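Local coordinates for protein beta-galactosidase (Bacillus circulans, PDB 4MAD) that probably hydrolyses terminal non-reducing beta-D-galactose residues from beta-D-galactosides, as a glycoside hydrolase of family 35, at residues E381-M386 with F486-Y491; L411-I416 with K472-G477. One frame throughout, in Å; residues are numbered along the deposited sequence.

Interaction 1. Residues E381-M386 with F486-Y491; sequences EAPLPM and FDWTVY
P383 lies over one face of the W488 indole. CG of P383 makes a CH-pi contact with the five-membered ring of W488, 4.1 Å from its centroid and 25° off the ring normal, so it sits above the ring but displaced toward the rim. The neighbouring CD lies 3.5 Å from W488 NE1. What brings the indole here is its first torsion: CG of W488 stands opposite the carbonyl carbon and beside its own N (chi1 -66°), and the ring turns toward the 381-386 loop. In that pose the indole N-H goes to the carbonyl of L485, a bond that limits the rotation of the ring.

The one hydrogen bond between the segments runs from D487 N to E381 O at 2.7 Å, with the donor tilted 24° from the carbonyl plane. It sits where strand 378-380, on the edge of an antiparallel sheet, gives way to loop, opposite the start of strand 488-493; W488 still pairs with S380 through the backbone, so the bond carries the pairing of these two strands a step further.

The same E381 carbonyl oxygen lies at the edges of two aromatic rings, in the plane of each. It is 3.5 Å from CD1 of W488 and 3.5 Å from CD1 of F486. That phenyl ring is more exposed; its CD1 also packs against A382 CB at 4.3 Å.

Interaction 2. Residues L411-I416 with K472-G477; sequences LTVQDI and KGITEG
G473 begins the strand, bonded through its backbone to H417, and I474 then lies across from I416 as an antiparallel non-hydrogen-bonded pair. CG1 of I474 meets CG1 of V413 at 3.9 Å, the two side chains crossing at about a right angle, while the I474 CA-H points at the D415 carbonyl.

The strand bends at T475 and E476. T475 N bonds to D415 O in the carbonyl plane, and T475 OG1 takes the D415 N-H at 2.7 Å, almost straight at 175°. The hydroxyl can do this because it sits between the backbone N and carbonyl carbon (chi1 61°). The Q414-D415 peptide that supplies this N-H is cis, rare before a residue other than proline.

E476 and G477 both face Q414 in a classic beta bulge: both amides bond to Q414 O, E476 N in the carbonyl plane on a lone pair, while G477 O accepts from Q414 N. Q414 NE2 gives a hydrogen bond to E476 OE1 (2.8 Å), and Q414 OE1 takes one from R479 NE. E476 OE1 lies in the plane of the Q414 amide, but NE2 meets it from above the carboxylate plane, 49° out of it.

Q414 N and O, D415 N and O, and the amide nitrogens of T475, E476 and G477 are thus all bonded within the contact. The like-charged D415 OD2 and E476 OE2 are 4.6 Å apart, and the amide N-H on E476 OE1 may offset some of that charge.

In the fold
In sequence, the residues of interaction 2 fall between those of interaction 1, and the two centres are 11 Å apart. They meet directly: M386 N lies 2.7 Å from K472 O, a probable hydrogen bond, and P383 CG packs 3.8 Å from G477 CA. Residues 381-386 therefore bridge two antiparallel sheets of the first all-beta domain, the one containing strand 488-493 and the one pairing 409-417 with 473-480. Y398, on strand 395-403, ties them too, its hydroxyl bonding to both L384 O and I474 N. Both contacts lie away from the predicted catalytic residues E171 and E247 and from the 2-(2-methoxyethoxy)ethanol pockets, though Y491, farther along the strand, touches H372 and S375 of one pocket.

Interaction 1. Residues E381-M386 with F486-Y491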
# COMPACT_ATOMS: atom_id res chain seq x y z
N GLU A 381 18.36 2.50 -26.43
CA GLU A 381 18.43 1.60 -27.55
C GLU A 381 17.39 0.50 -27.45
O GLU A 381 16.77 0.18 -28.39
CB GLU A 381 19.86 1.07 -27.76
CG GLU A 381 20.41 0.31 -26.60
CD GLU A 381 21.25 1.15 -25.66
OE1 GLU A 381 21.14 2.36 -25.69
OE2 GLU A 381 22.00 0.57 -24.90
N ALA A 382 17.22 -0.01 -26.24
CA ALA A 382 16.27 -1.06 -25.93
C ALA A 382 15.28 -0.58 -24.88
O ALA A 382 15.59 0.22 -24.09
CB ALA A 382 16.98 -2.22 -25.38
N PRO A 383 14.09 -1.11 -24.91
CA PRO A 383 13.13 -0.73 -23.88
C PRO A 383 13.61 -1.21 -22.53
O PRO A 383 13.93 -2.36 -22.40
CB PRO A 383 11.86 -1.49 -24.30
CG PRO A 383 12.24 -2.41 -25.26
CD PRO A 383 13.63 -2.25 -25.69
N LEU A 384 13.66 -0.32 -21.56
CA LEU A 384 14.04 -0.68 -20.21
C LEU A 384 12.82 -0.58 -19.26
O LEU A 384 11.91 0.08 -19.55
CB LEU A 384 15.13 0.24 -19.70
CG LEU A 384 16.39 0.39 -20.54
CD1 LEU A 384 17.30 1.42 -20.01
CD2 LEU A 384 17.06 -0.91 -20.68
N PRO A 385 12.84 -1.25 -18.14
CA PRO A 385 11.72 -1.11 -17.21
C PRO A 385 11.76 0.27 -16.55
O PRO A 385 12.77 0.88 -16.54
CB PRO A 385 11.97 -2.20 -16.19
CG PRO A 385 13.39 -2.46 -16.30
CD PRO A 385 13.84 -2.18 -17.63
N MET A 386 10.66 0.74 -16.01
CA MET A 386 10.53 2.14 -15.65
C MET A 386 11.52 2.60 -14.59
O MET A 386 11.84 3.71 -14.51
CB MET A 386 9.08 2.48 -15.24
CG MET A 386 8.69 1.86 -14.00
SD MET A 386 7.11 2.55 -13.45
CE MET A 386 6.07 2.30 -14.82
N PHE A 486 14.22 -1.77 -31.72
CA PHE A 486 15.17 -0.94 -31.07
C PHE A 486 14.97 0.59 -31.31
O PHE A 486 14.17 0.99 -32.09
CB PHE A 486 16.57 -1.45 -31.39
CG PHE A 486 16.83 -2.86 -30.88
CD1 PHE A 486 16.97 -3.10 -29.55
CD2 PHE A 486 16.86 -3.91 -31.73
CE1 PHE A 486 17.20 -4.35 -29.08
CE2 PHE A 486 17.11 -5.15 -31.31
CZ PHE A 486 17.22 -5.40 -29.98
N ASP A 487 15.68 1.41 -30.57
CA ASP A 487 15.59 2.85 -30.73
C ASP A 487 14.29 3.42 -30.18
O ASP A 487 13.42 3.74 -30.91
CB ASP A 487 15.83 3.29 -32.18
CG ASP A 487 16.13 4.75 -32.29
OD1 ASP A 487 16.05 5.44 -31.30
OD2 ASP A 487 16.46 5.21 -33.37
N TRP A 488 14.21 3.45 -28.86
CA TRP A 488 13.07 4.01 -28.17
C TRP A 488 13.12 5.39 -27.55
O TRP A 488 14.13 5.81 -27.14
CB TRP A 488 12.88 2.96 -27.06
CG TRP A 488 12.48 1.66 -27.57
CD1 TRP A 488 13.29 0.69 -27.98
CD2 TRP A 488 11.16 1.18 -27.78
NE1 TRP A 488 12.60 -0.37 -28.41
CE2 TRP A 488 11.27 -0.09 -28.33
CE3 TRP A 488 9.89 1.70 -27.56
CZ2 TRP A 488 10.18 -0.86 -28.64
CZ3 TRP A 488 8.82 0.94 -27.87
CH2 TRP A 488 8.96 -0.31 -28.41
N THR A 489 11.96 6.03 -27.51
CA THR A 489 11.72 7.25 -26.80
C THR A 489 10.64 6.91 -25.78
O THR A 489 9.71 6.28 -26.11
CB THR A 489 11.21 8.39 -27.71
OG1 THR A 489 12.12 8.63 -28.78
CG2 THR A 489 11.07 9.63 -26.90
N VAL A 490 10.83 7.31 -24.53
CA VAL A 490 9.90 6.95 -23.48
C VAL A 490 9.57 8.17 -22.66
O VAL A 490 10.37 9.02 -22.52
CB VAL A 490 10.45 5.89 -22.57
CG1 VAL A 490 10.91 4.71 -23.34
CG2 VAL A 490 11.47 6.46 -21.69
N TYR A 491 8.34 8.18 -22.19
CA TYR A 491 7.82 9.24 -21.41
C TYR A 491 7.28 8.70 -20.08
O TYR A 491 6.27 8.12 -20.02
CB TYR A 491 6.70 9.95 -22.19
CG TYR A 491 7.07 10.37 -23.62
CD1 TYR A 491 7.52 11.61 -23.90
CD2 TYR A 491 6.95 9.51 -24.67
CE1 TYR A 491 7.88 11.97 -25.21
CE2 TYR A 491 7.29 9.85 -25.95
CZ TYR A 491 7.75 11.08 -26.23
OH TYR A 491 8.09 11.43 -27.51

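Interaction 2. Residues L411-I416 with K472-G477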
# COMPACT_ATOMS: atom_id res chain seq x y z
N LEU A 411 2.74 -9.12 -32.42
CA LEU A 411 3.51 -8.26 -31.55
C LEU A 411 3.55 -8.89 -30.19
O LEU A 411 2.56 -9.21 -29.65
CB LEU A 411 2.84 -6.92 -31.41
CG LEU A 411 3.68 -5.87 -30.71
CD1 LEU A 411 3.63 -4.64 -31.48
CD2 LEU A 411 3.17 -5.59 -29.40
N THR A 412 4.72 -9.07 -29.64
CA THR A 412 4.83 -9.60 -28.30
C THR A 412 5.57 -8.63 -27.42
O THR A 412 6.59 -8.13 -27.79
CB THR A 412 5.55 -10.96 -28.28
OG1 THR A 412 4.83 -11.88 -29.10
CG2 THR A 412 5.66 -11.49 -26.87
N VAL A 413 5.01 -8.39 -26.26
CA VAL A 413 5.68 -7.61 -25.25
C VAL A 413 6.27 -8.55 -24.21
O VAL A 413 5.57 -9.25 -23.56
CB VAL A 413 4.75 -6.64 -24.54
CG1 VAL A 413 5.50 -5.83 -23.62
CG2 VAL A 413 4.04 -5.78 -25.49
N GLN A 414 7.58 -8.48 -24.09
CA GLN A 414 8.33 -9.38 -23.28
C GLN A 414 9.09 -8.68 -22.17
O GLN A 414 10.15 -8.20 -22.41
CB GLN A 414 9.36 -10.10 -24.18
CG GLN A 414 10.23 -11.10 -23.54
CD GLN A 414 11.11 -11.84 -24.56
OE1 GLN A 414 10.69 -12.10 -25.61
NE2 GLN A 414 12.30 -12.17 -24.19
N ASP A 415 8.58 -8.72 -20.95
CA ASP A 415 7.23 -9.04 -20.59
C ASP A 415 6.48 -7.77 -20.15
O ASP A 415 7.07 -6.79 -19.86
CB ASP A 415 7.22 -9.97 -19.39
CG ASP A 415 7.61 -11.40 -19.72
OD1 ASP A 415 7.36 -11.87 -20.81
OD2 ASP A 415 8.13 -12.09 -18.87
N ILE A 416 5.17 -7.83 -20.10
CA ILE A 416 4.40 -6.66 -19.75
C ILE A 416 4.03 -6.64 -18.25
O ILE A 416 3.37 -7.47 -17.80
CB ILE A 416 3.16 -6.53 -20.61
CG1 ILE A 416 2.42 -5.25 -20.29
CG2 ILE A 416 2.30 -7.70 -20.48
CD1 ILE A 416 3.01 -4.07 -20.83
N LYS A 472 8.77 -3.02 -13.39
CA LYS A 472 7.59 -2.54 -14.02
C LYS A 472 7.88 -1.82 -15.38
O LYS A 472 8.96 -1.33 -15.61
CB LYS A 472 6.80 -1.70 -13.03
CG LYS A 472 6.49 -2.43 -11.78
CD LYS A 472 5.61 -3.54 -12.04
CE LYS A 472 4.64 -3.79 -10.90
NZ LYS A 472 3.95 -5.02 -10.98
N GLY A 473 6.89 -1.81 -16.25
CA GLY A 473 7.06 -1.39 -17.62
C GLY A 473 7.19 -2.59 -18.51
O GLY A 473 6.43 -3.49 -18.42
N ILE A 474 8.17 -2.53 -19.39
CA ILE A 474 8.50 -3.62 -20.28
C ILE A 474 9.84 -4.12 -19.79
O ILE A 474 10.77 -3.40 -19.76
CB ILE A 474 8.58 -3.11 -21.71
CG1 ILE A 474 7.21 -2.68 -22.14
CG2 ILE A 474 9.10 -4.13 -22.60
CD1 ILE A 474 7.14 -1.91 -23.28
N THR A 475 9.86 -5.34 -19.31
CA THR A 475 11.05 -5.92 -18.75
C THR A 475 12.23 -6.18 -19.68
O THR A 475 13.32 -5.90 -19.33
CB THR A 475 10.74 -7.18 -17.96
OG1 THR A 475 10.16 -8.14 -18.81
CG2 THR A 475 9.79 -6.84 -16.87
N GLU A 476 11.99 -6.76 -20.85
CA GLU A 476 13.07 -7.11 -21.76
C GLU A 476 13.04 -6.49 -23.16
O GLU A 476 14.04 -6.05 -23.67
CB GLU A 476 13.08 -8.62 -21.92
CG GLU A 476 13.43 -9.37 -20.68
CD GLU A 476 13.21 -10.88 -20.78
OE1 GLU A 476 13.61 -11.50 -21.76
OE2 GLU A 476 12.61 -11.41 -19.88
N GLY A 477 11.90 -6.59 -23.80
CA GLY A 477 11.80 -6.18 -25.18
C GLY A 477 10.39 -6.18 -25.74
O GLY A 477 9.48 -6.66 -25.10